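Local coordinates for acetylornithine aminotransferase (Aquifex aeolicus, PDB 2EH6), which transfers an amino group from N(2)-acetyl-L-ornithine to 2-oxoglutarate with pyridoxal 5'-phosphate as cofactor, in arginine biosynthesis, at residues S122-R130 with S136-H144; A190-Q199 with Q228-V236. All blocks are in the same frame, centred on the assembly; numbering follows the deposited sequence.

Interaction 1 (S122-R130 with S136-H144); sequences SFENSFHGR and SATGQPKFH. With PLP (pyridoxal-5'-phosphate), chain C.
Thr138 OG1 takes the backbone N-H of His128 at 2.9 Å. The pair lies in the first half of a beta-alpha-beta unit: strand 119-123 runs into the loop that lines the pyridoxal phosphate pocket, helix 132-137 ends at Ala137, and the chain folds back over the loop. Phe127 and Phe143 form an offset edge-to-face pair, the edge of Phe127 toward the face of Phe143, with planes at 76° and Phe127 CD1 4.0 Å from Phe143 CE2. With CG anti to its own N (chi1 -175°), Phe127 also brings its CD2 edge to within 3.8 Å of C4 of the pyridoxal ring. Arg130, predicted to bind acetylornithine, has Phe143 CZ over one face of its guanidinium, the two planes steeply inclined, and bonds through NH1 to Gly265 O of the second subunit. A water links the two residues, accepting from Arg130 NH1 at 2.9 Å and donating to Phe143 O at 2.8 Å. A type II beta turn from Phe123 to Ser126 precedes Phe127; in it Ser126 OG ties the turn to the facing segment, accepting from Gly139 N at 2.9 Å and donating to Phe123 O in the carbonyl plane. The Gln140 NE2 bond to Ser126 O is 3.0 Å long and nearly straight at the hydrogen (169°), although the amide comes from above the carbonyl plane; NE2 also bonds Glu184. With an alanine here, Ser126 O and Glu184 would probably both lose this amide partner, and the turn would be held less firmly against the 136-144 segment. Further out, Asp212 OD2 holds His128 ND1, and Glu179 OE2 accepts from Phe127 N.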
loop_
_atom_site.group_PDB
_atom_site.type_symbol
_atom_site.label_atom_id
_atom_site.label_comp_id
_atom_site.label_asym_id
_atom_site.label_seq_id
_atom_site.Cartn_x
_atom_site.Cartn_y
_atom_site.Cartn_z
ATOM N N SER A 122 5.249 11.953 -18.469
ATOM C CA SER A 122 6.212 11.635 -17.425
ATOM C C SER A 122 7.552 11.565 -18.144
ATOM O O SER A 122 7.637 11.924 -19.318
ATOM C CB SER A 122 5.876 10.309 -16.731
ATOM O OG SER A 122 5.876 9.228 -17.640
ATOM N N PHE A 123 8.594 11.097 -17.468
ATOM C CA PHE A 123 9.906 11.060 -18.095
ATOM C C PHE A 123 10.595 9.709 -18.175
ATOM O O PHE A 123 10.322 8.802 -17.386
ATOM C CB PHE A 123 10.816 12.058 -17.382
ATOM C CG PHE A 123 10.386 13.483 -17.549
ATOM C CD1 PHE A 123 10.800 14.224 -18.653
ATOM C CD2 PHE A 123 9.535 14.077 -16.627
ATOM C CE1 PHE A 123 10.372 15.538 -18.836
ATOM C CE2 PHE A 123 9.100 15.390 -16.802
ATOM C CZ PHE A 123 9.521 16.120 -17.911
ATOM N N GLU A 124 11.489 9.589 -19.152
ATOM C CA GLU A 124 12.265 8.377 -19.345
ATOM C C GLU A 124 13.156 8.205 -18.119
ATOM O O GLU A 124 13.617 9.191 -17.542
ATOM C CB GLU A 124 13.127 8.499 -20.606
ATOM C CG GLU A 124 12.389 8.155 -21.895
ATOM C CD GLU A 124 13.214 8.420 -23.143
ATOM O OE1 GLU A 124 14.456 8.292 -23.081
ATOM O OE2 GLU A 124 12.618 8.747 -24.190
ATOM N N ASN A 125 13.387 6.953 -17.729
ATOM C CA ASN A 125 14.218 6.625 -16.573
ATOM C C ASN A 125 13.552 6.944 -15.250
ATOM O O ASN A 125 14.193 6.880 -14.204
ATOM C CB ASN A 125 15.551 7.365 -16.626
ATOM C CG ASN A 125 16.325 7.065 -17.874
ATOM O OD1 ASN A 125 16.578 5.907 -18.194
ATOM N ND2 ASN A 125 16.715 8.110 -18.593
ATOM N N SER A 126 12.274 7.297 -15.294
ATOM C CA SER A 126 11.548 7.615 -14.077
ATOM C C SER A 126 11.027 6.336 -13.441
ATOM O O SER A 126 10.937 5.292 -14.094
ATOM C CB SER A 126 10.372 8.538 -14.381
ATOM O OG SER A 126 9.363 7.845 -15.100
ATOM N N PHE A 127 10.701 6.421 -12.157
ATOM C CA PHE A 127 10.156 5.278 -11.438
ATOM C C PHE A 127 9.128 5.812 -10.469
ATOM O O PHE A 127 9.476 6.537 -9.544
ATOM C CB PHE A 127 11.229 4.531 -10.647
ATOM C CG PHE A 127 10.710 3.288 -9.996
ATOM C CD1 PHE A 127 10.555 2.120 -10.734
ATOM C CD2 PHE A 127 10.274 3.313 -8.674
ATOM C CE1 PHE A 127 9.962 0.992 -10.170
ATOM C CE2 PHE A 127 9.681 2.194 -8.099
ATOM C CZ PHE A 127 9.522 1.032 -8.848
ATOM N N HIS A 128 7.865 5.447 -10.671
ATOM C CA HIS A 128 6.797 5.940 -9.812
ATOM C C HIS A 128 6.013 4.853 -9.083
ATOM O O HIS A 128 5.158 5.154 -8.256
ATOM C CB HIS A 128 5.840 6.807 -10.641
ATOM C CG HIS A 128 6.505 7.987 -11.283
ATOM N ND1 HIS A 128 7.090 9.000 -10.552
ATOM C CD2 HIS A 128 6.706 8.299 -12.585
ATOM C CE1 HIS A 128 7.626 9.882 -11.377
ATOM N NE2 HIS A 128 7.406 9.480 -12.617
ATOM N N GLY A 129 6.307 3.593 -9.376
ATOM C CA GLY A 129 5.596 2.516 -8.713
ATOM C C GLY A 129 5.266 1.357 -9.630
ATOM O O GLY A 129 5.419 1.453 -10.855
ATOM N N ARG A 130 4.785 0.269 -9.030
ATOM C CA ARG A 130 4.463 -0.954 -9.755
ATOM C C ARG A 130 2.984 -1.247 -9.979
ATOM O O ARG A 130 2.660 -2.142 -10.763
ATOM C CB ARG A 130 5.081 -2.148 -9.033
ATOM C CG ARG A 130 6.587 -2.074 -8.854
ATOM C CD ARG A 130 7.338 -2.564 -10.083
ATOM N NE ARG A 130 8.714 -2.907 -9.742
ATOM C CZ ARG A 130 9.511 -3.664 -10.492
ATOM N NH1 ARG A 130 9.073 -4.167 -11.643
ATOM N NH2 ARG A 130 10.745 -3.932 -10.083
ATOM N N SER A 136 2.144 2.877 -15.312
ATOM C CA SER A 136 1.947 3.586 -16.569
ATOM C C SER A 136 2.774 4.869 -16.604
ATOM O O SER A 136 3.279 5.255 -17.659
ATOM C CB SER A 136 0.467 3.898 -16.773
ATOM O OG SER A 136 -0.286 2.698 -16.788
ATOM N N ALA A 137 2.923 5.518 -15.451
ATOM C CA ALA A 137 3.706 6.753 -15.361
ATOM C C ALA A 137 5.205 6.463 -15.398
ATOM O O ALA A 137 6.003 7.312 -15.796
ATOM C CB ALA A 137 3.356 7.502 -14.082
ATOM N N THR A 138 5.584 5.265 -14.966
ATOM C CA THR A 138 6.984 4.856 -14.945
ATOM C C THR A 138 7.496 4.722 -16.379
ATOM O O THR A 138 7.024 3.884 -17.145
ATOM C CB THR A 138 7.126 3.529 -14.176
ATOM O OG1 THR A 138 6.781 3.755 -12.805
ATOM C CG2 THR A 138 8.535 2.985 -14.260
ATOM N N GLY A 139 8.467 5.561 -16.730
ATOM C CA GLY A 139 9.000 5.560 -18.080
ATOM C C GLY A 139 10.098 4.558 -18.364
ATOM O O GLY A 139 11.147 4.917 -18.897
ATOM N N GLN A 140 9.859 3.302 -18.011
ATOM C CA GLN A 140 10.837 2.251 -18.247
ATOM C C GLN A 140 10.102 1.018 -18.737
ATOM O O GLN A 140 9.632 0.202 -17.945
ATOM C CB GLN A 140 11.616 1.946 -16.967
ATOM C CG GLN A 140 12.371 3.151 -16.422
ATOM C CD GLN A 140 13.354 2.784 -15.327
ATOM O OE1 GLN A 140 14.276 2.003 -15.548
ATOM N NE2 GLN A 140 13.161 3.350 -14.140
ATOM N N PRO A 141 9.993 0.872 -20.065
ATOM C CA PRO A 141 9.320 -0.236 -20.746
ATOM C C PRO A 141 9.628 -1.626 -20.202
ATOM O O PRO A 141 8.785 -2.520 -20.276
ATOM C CB PRO A 141 9.773 -0.070 -22.196
ATOM C CG PRO A 141 9.918 1.410 -22.322
ATOM C CD PRO A 141 10.650 1.755 -21.044
ATOM N N LYS A 142 10.825 -1.816 -19.655
ATOM C CA LYS A 142 11.182 -3.129 -19.132
ATOM C C LYS A 142 10.259 -3.556 -17.995
ATOM O O LYS A 142 10.033 -4.747 -17.793
ATOM C CB LYS A 142 12.643 -3.161 -18.666
ATOM C CG LYS A 142 12.969 -2.285 -17.470
ATOM C CD LYS A 142 14.428 -2.462 -17.075
ATOM C CE LYS A 142 14.787 -1.634 -15.854
ATOM N NZ LYS A 142 16.218 -1.806 -15.485
ATOM N N PHE A 143 9.720 -2.583 -17.265
ATOM C CA PHE A 143 8.814 -2.870 -16.156
ATOM C C PHE A 143 7.380 -3.080 -16.632
ATOM O O PHE A 143 6.526 -3.525 -15.864
ATOM C CB PHE A 143 8.838 -1.730 -15.130
ATOM C CG PHE A 143 10.150 -1.584 -14.413
ATOM C CD1 PHE A 143 10.759 -2.682 -13.811
ATOM C CD2 PHE A 143 10.772 -0.341 -14.321
ATOM C CE1 PHE A 143 11.971 -2.544 -13.125
ATOM C CE2 PHE A 143 11.982 -0.191 -13.638
ATOM C CZ PHE A 143 12.581 -1.293 -13.039
ATOM N N HIS A 144 7.123 -2.760 -17.899
ATOM C CA HIS A 144 5.787 -2.896 -18.482
ATOM C C HIS A 144 5.570 -4.263 -19.123
ATOM O O HIS A 144 4.468 -4.809 -19.088
ATOM C CB HIS A 144 5.561 -1.833 -19.570
ATOM C CG HIS A 144 5.751 -0.419 -19.109
ATOM N ND1 HIS A 144 5.995 0.618 -19.987
ATOM C CD2 HIS A 144 5.718 0.136 -17.874
ATOM C CE1 HIS A 144 6.105 1.748 -19.312
ATOM N NE2 HIS A 144 5.942 1.485 -18.028
HETATM N N1 PLP C . 8.222 6.715 -6.759
HETATM C C2 PLP C . 9.507 7.002 -6.476
HETATM C C2A PLP C . 10.125 8.279 -6.983
HETATM C C3 PLP C . 10.283 6.113 -5.705
HETATM O O3 PLP C . 11.587 6.402 -5.415
HETATM C C4 PLP C . 9.677 4.903 -5.229
HETATM C C4A PLP C . 10.490 3.975 -4.407
HETATM C C5 PLP C . 8.289 4.637 -5.565
HETATM C C6 PLP C . 7.603 5.585 -6.338
HETATM C C5A PLP C . 7.591 3.369 -5.097
HETATM O O4P PLP C . 7.303 3.474 -3.702
HETATM P P PLP C . 6.571 2.115 -3.203
HETATM O O1P PLP C . 6.288 2.257 -1.756
HETATM O O2P PLP C . 5.201 1.862 -3.980
HETATM O O3P PLP C . 7.555 0.865 -3.448
HETATM O O HOH W 1 6.610 -4.089 -13.091
#

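Interaction 2 (A190-Q199 with Q228-V236); sequences ASEDFLSKLQ and QHFNLKPDV
Leu195 sets its CD1 methyl over the face of the Phe230 ring, 3.4 Å from the ring centroid, in a CH-pi contact. This is where the first turns of helix 192-205 rest on the connection leading to strand 236-239, on the flank of the mixed sheet that holds strands 173-178, 208-212 and 236-239 of the aminotransferase fold. The same methyl reaches Leu232 CD1 at 4.0 Å, so one branch of Leu195 serves both hydrophobic partners. Glu192 meets the ring differently: its CG lies anti to the backbone N (chi1 -175°), which runs the extended chain past the rim and places CG in the ring plane, 3.6 Å from Phe230 CD1. Phe230 is thus met over a face by one residue and at an edge by the other, and beyond them it touches Val180 and Arg317. Leu232 turns its CD2 branch to the helix backbone, 3.7 Å from Leu195 O. One turn on, Gln199 leaves the helix with CG anti to its N and then bends at chi2 (69°), a kink that swings the amide back to the loop. There OE1 accepts from Lys233 N at 2.8 Å in a nearly straight bond (169°), the donor standing out of the amide plane. At the start of the helix Ser191 is the N-cap, its OG accepting from Phe194 N. Across the contact, then, apolar packing supplies most of the surface, and the one hydrogen bond between the segments gives the Lys233 N-H a side-chain acceptor and probably helps set where this part of the chain lies against the helix.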
loop_
_atom_site.group_PDB
_atom_site.type_symbol
_atom_site.label_atom_id
_atom_site.label_comp_id
_atom_site.label_asym_id
_atom_site.label_seq_id
_atom_site.Cartn_x
_atom_site.Cartn_y
_atom_site.Cartn_z
ATOM N N ALA A 190 17.420 16.928 -12.475
ATOM C CA ALA A 190 16.709 17.816 -13.385
ATOM C C ALA A 190 17.381 19.166 -13.164
ATOM O O ALA A 190 17.529 19.601 -12.023
ATOM C CB ALA A 190 15.239 17.890 -13.007
ATOM N N SER A 191 17.799 19.822 -14.242
ATOM C CA SER A 191 18.471 21.116 -14.127
ATOM C C SER A 191 17.539 22.209 -13.621
ATOM O O SER A 191 16.317 22.112 -13.751
ATOM C CB SER A 191 19.038 21.545 -15.482
ATOM O OG SER A 191 17.994 21.913 -16.368
ATOM N N GLU A 192 18.120 23.257 -13.047
ATOM C CA GLU A 192 17.318 24.364 -12.550
ATOM C C GLU A 192 16.637 25.038 -13.737
ATOM O O GLU A 192 15.474 25.431 -13.663
ATOM C CB GLU A 192 18.198 25.373 -11.810
ATOM C CG GLU A 192 17.412 26.503 -11.168
ATOM C CD GLU A 192 18.284 27.414 -10.325
ATOM O OE1 GLU A 192 19.238 28.005 -10.875
ATOM O OE2 GLU A 192 18.014 27.538 -9.110
ATOM N N ASP A 193 17.372 25.161 -14.836
ATOM C CA ASP A 193 16.834 25.777 -16.038
ATOM C C ASP A 193 15.632 24.982 -16.528
ATOM O O ASP A 193 14.574 25.546 -16.808
ATOM C CB ASP A 193 17.900 25.824 -17.133
ATOM C CG ASP A 193 17.381 26.435 -18.422
ATOM O OD1 ASP A 193 16.870 27.576 -18.370
ATOM O OD2 ASP A 193 17.483 25.778 -19.481
ATOM N N PHE A 194 15.802 23.666 -16.626
ATOM C CA PHE A 194 14.736 22.783 -17.084
ATOM C C PHE A 194 13.498 22.876 -16.199
ATOM O O PHE A 194 12.383 23.021 -16.699
ATOM C CB PHE A 194 15.225 21.333 -17.123
ATOM C CG PHE A 194 14.180 20.354 -17.583
ATOM C CD1 PHE A 194 13.702 20.392 -18.889
ATOM C CD2 PHE A 194 13.666 19.402 -16.708
ATOM C CE1 PHE A 194 12.725 19.492 -19.319
ATOM C CE2 PHE A 194 12.693 18.500 -17.125
ATOM C CZ PHE A 194 12.220 18.544 -18.432
ATOM N N LEU A 195 13.691 22.784 -14.886
ATOM C CA LEU A 195 12.572 22.855 -13.951
ATOM C C LEU A 195 11.862 24.203 -14.032
ATOM O O LEU A 195 10.645 24.286 -13.854
ATOM C CB LEU A 195 13.052 22.602 -12.518
ATOM C CG LEU A 195 13.591 21.191 -12.252
ATOM C CD1 LEU A 195 14.046 21.083 -10.810
ATOM C CD2 LEU A 195 12.511 20.157 -12.551
ATOM N N SER A 196 12.631 25.255 -14.297
ATOM C CA SER A 196 12.078 26.597 -14.422
ATOM C C SER A 196 11.124 26.639 -15.610
ATOM O O SER A 196 9.977 27.064 -15.487
ATOM C CB SER A 196 13.200 27.611 -14.633
ATOM O OG SER A 196 12.673 28.884 -14.971
ATOM N N LYS A 197 11.608 26.184 -16.759
ATOM C CA LYS A 197 10.804 26.167 -17.971
ATOM C C LYS A 197 9.603 25.249 -17.823
ATOM O O LYS A 197 8.512 25.567 -18.299
ATOM C CB LYS A 197 11.651 25.719 -19.162
ATOM C CG LYS A 197 12.762 26.686 -19.534
ATOM C CD LYS A 197 13.580 26.146 -20.697
ATOM C CE LYS A 197 14.726 27.079 -21.064
ATOM N NZ LYS A 197 15.572 26.489 -22.139
ATOM N N LEU A 198 9.802 24.108 -17.167
ATOM C CA LEU A 198 8.716 23.155 -16.967
ATOM C C LEU A 198 7.630 23.814 -16.128
ATOM O O LEU A 198 6.441 23.656 -16.397
ATOM C CB LEU A 198 9.231 21.889 -16.270
ATOM C CG LEU A 198 8.289 20.679 -16.245
ATOM C CD1 LEU A 198 7.961 20.258 -17.669
ATOM C CD2 LEU A 198 8.949 19.520 -15.498
ATOM N N GLN A 199 8.043 24.561 -15.111
ATOM C CA GLN A 199 7.090 25.253 -14.254
ATOM C C GLN A 199 6.334 26.262 -15.119
ATOM O O GLN A 199 5.117 26.416 -14.999
ATOM C CB GLN A 199 7.825 25.978 -13.123
ATOM C CG GLN A 199 6.918 26.772 -12.194
ATOM C CD GLN A 199 6.025 25.886 -11.348
ATOM O OE1 GLN A 199 6.480 25.264 -10.386
ATOM N NE2 GLN A 199 4.748 25.816 -11.708
ATOM N N GLN A 228 11.869 22.507 -3.195
ATOM C CA GLN A 228 12.189 23.801 -2.607
ATOM C C GLN A 228 13.554 24.327 -3.049
ATOM O O GLN A 228 13.829 25.520 -2.945
ATOM C CB GLN A 228 12.127 23.704 -1.079
ATOM C CG GLN A 228 10.783 23.211 -0.562
ATOM C CD GLN A 228 10.772 23.004 0.939
ATOM O OE1 GLN A 228 11.676 22.387 1.496
ATOM N NE2 GLN A 228 9.738 23.505 1.600
ATOM N N HIS A 229 14.408 23.439 -3.542
ATOM C CA HIS A 229 15.726 23.849 -4.012
ATOM C C HIS A 229 15.585 24.751 -5.238
ATOM O O HIS A 229 16.476 25.540 -5.551
ATOM C CB HIS A 229 16.563 22.625 -4.401
ATOM C CG HIS A 229 17.161 21.892 -3.239
ATOM N ND1 HIS A 229 18.157 22.431 -2.451
ATOM C CD2 HIS A 229 16.938 20.644 -2.761
ATOM C CE1 HIS A 229 18.525 21.545 -1.542
ATOM N NE2 HIS A 229 17.801 20.452 -1.709
ATOM N N PHE A 230 14.456 24.630 -5.927
ATOM C CA PHE A 230 14.215 25.409 -7.137
ATOM C C PHE A 230 12.997 26.318 -7.023
ATOM O O PHE A 230 12.488 26.809 -8.030
ATOM C CB PHE A 230 14.036 24.453 -8.315
ATOM C CG PHE A 230 15.137 23.442 -8.442
ATOM C CD1 PHE A 230 16.313 23.753 -9.118
ATOM C CD2 PHE A 230 15.011 22.183 -7.858
ATOM C CE1 PHE A 230 17.349 22.825 -9.212
ATOM C CE2 PHE A 230 16.040 21.247 -7.946
ATOM C CZ PHE A 230 17.211 21.569 -8.623
ATOM N N ASN A 231 12.533 26.538 -5.798
ATOM C CA ASN A 231 11.371 27.388 -5.562
ATOM C C ASN A 231 10.209 27.039 -6.487
ATOM O O ASN A 231 9.530 27.922 -7.012
ATOM C CB ASN A 231 11.750 28.863 -5.741
ATOM C CG ASN A 231 12.756 29.334 -4.708
ATOM O OD1 ASN A 231 12.502 29.265 -3.503
ATOM N ND2 ASN A 231 13.905 29.813 -5.172
ATOM N N LEU A 232 9.984 25.747 -6.688
ATOM C CA LEU A 232 8.895 25.295 -7.544
ATOM C C LEU A 232 7.567 25.428 -6.811
ATOM O O LEU A 232 7.539 25.576 -5.589
ATOM C CB LEU A 232 9.116 23.836 -7.953
ATOM C CG LEU A 232 10.337 23.590 -8.835
ATOM C CD1 LEU A 232 10.628 22.106 -8.919
ATOM C CD2 LEU A 232 10.089 24.179 -10.209
ATOM N N LYS A 233 6.471 25.374 -7.560
ATOM C CA LYS A 233 5.141 25.488 -6.974
ATOM C C LYS A 233 4.234 24.383 -7.505
ATOM O O LYS A 233 3.287 24.637 -8.248
ATOM C CB LYS A 233 4.543 26.860 -7.296
ATOM C CG LYS A 233 5.341 28.020 -6.725
ATOM C CD LYS A 233 4.766 29.358 -7.166
ATOM C CE LYS A 233 5.516 30.513 -6.519
ATOM N NZ LYS A 233 6.983 30.437 -6.794
ATOM N N PRO A 234 4.518 23.131 -7.119
ATOM C CA PRO A 234 3.724 21.984 -7.563
ATOM C C PRO A 234 2.271 22.004 -7.100
ATOM O O PRO A 234 1.947 22.502 -6.019
ATOM C CB PRO A 234 4.500 20.793 -6.996
ATOM C CG PRO A 234 5.105 21.358 -5.736
ATOM C CD PRO A 234 5.596 22.708 -6.202
ATOM N N ASP A 235 1.391 21.464 -7.933
ATOM C CA ASP A 235 -0.020 21.399 -7.602
ATOM C C ASP A 235 -0.238 20.185 -6.696
ATOM O O ASP A 235 -1.116 20.186 -5.833
ATOM C CB ASP A 235 -0.840 21.273 -8.885
ATOM C CG ASP A 235 -0.630 22.456 -9.822
ATOM O OD1 ASP A 235 -1.118 23.551 -9.496
ATOM O OD2 ASP A 235 0.034 22.295 -10.867
ATOM N N VAL A 236 0.575 19.154 -6.902
ATOM C CA VAL A 236 0.488 17.936 -6.102
ATOM C C VAL A 236 1.863 17.290 -5.948
ATOM O O VAL A 236 2.673 17.306 -6.873
ATOM C CB VAL A 236 -0.434 16.876 -6.762
ATOM C CG1 VAL A 236 -0.627 15.690 -5.814
ATOM C CG2 VAL A 236 -1.780 17.486 -7.125
#

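Overall arrangement
Interaction 1 closes before interaction 2 opens along the chain, and their centres lie 20 Å apart, yet they touch. Phe123, at the end of strand 119-123, puts CE1 3.6 Å from CZ of Phe194 and CZ 4.2 Å from CD2 of Leu198, both on helix 192-205. Strand 173-178, next to 119-123 in the sheet, is shared by both contacts: His128 and Ala137 lie on the Ile177 side, whereas Phe123 reaches the Ile176 and Ile178 side, where Phe194 packs on Ile178 and Leu198 on both. Interaction 1 meets the cofactor directly; interaction 2 stands back, the side chain of Ala190 about 12 Å from pyridoxal phosphate and that of Pro234 about 6 Å from that of Glu213, a probable pyridoxal phosphate-binding residue.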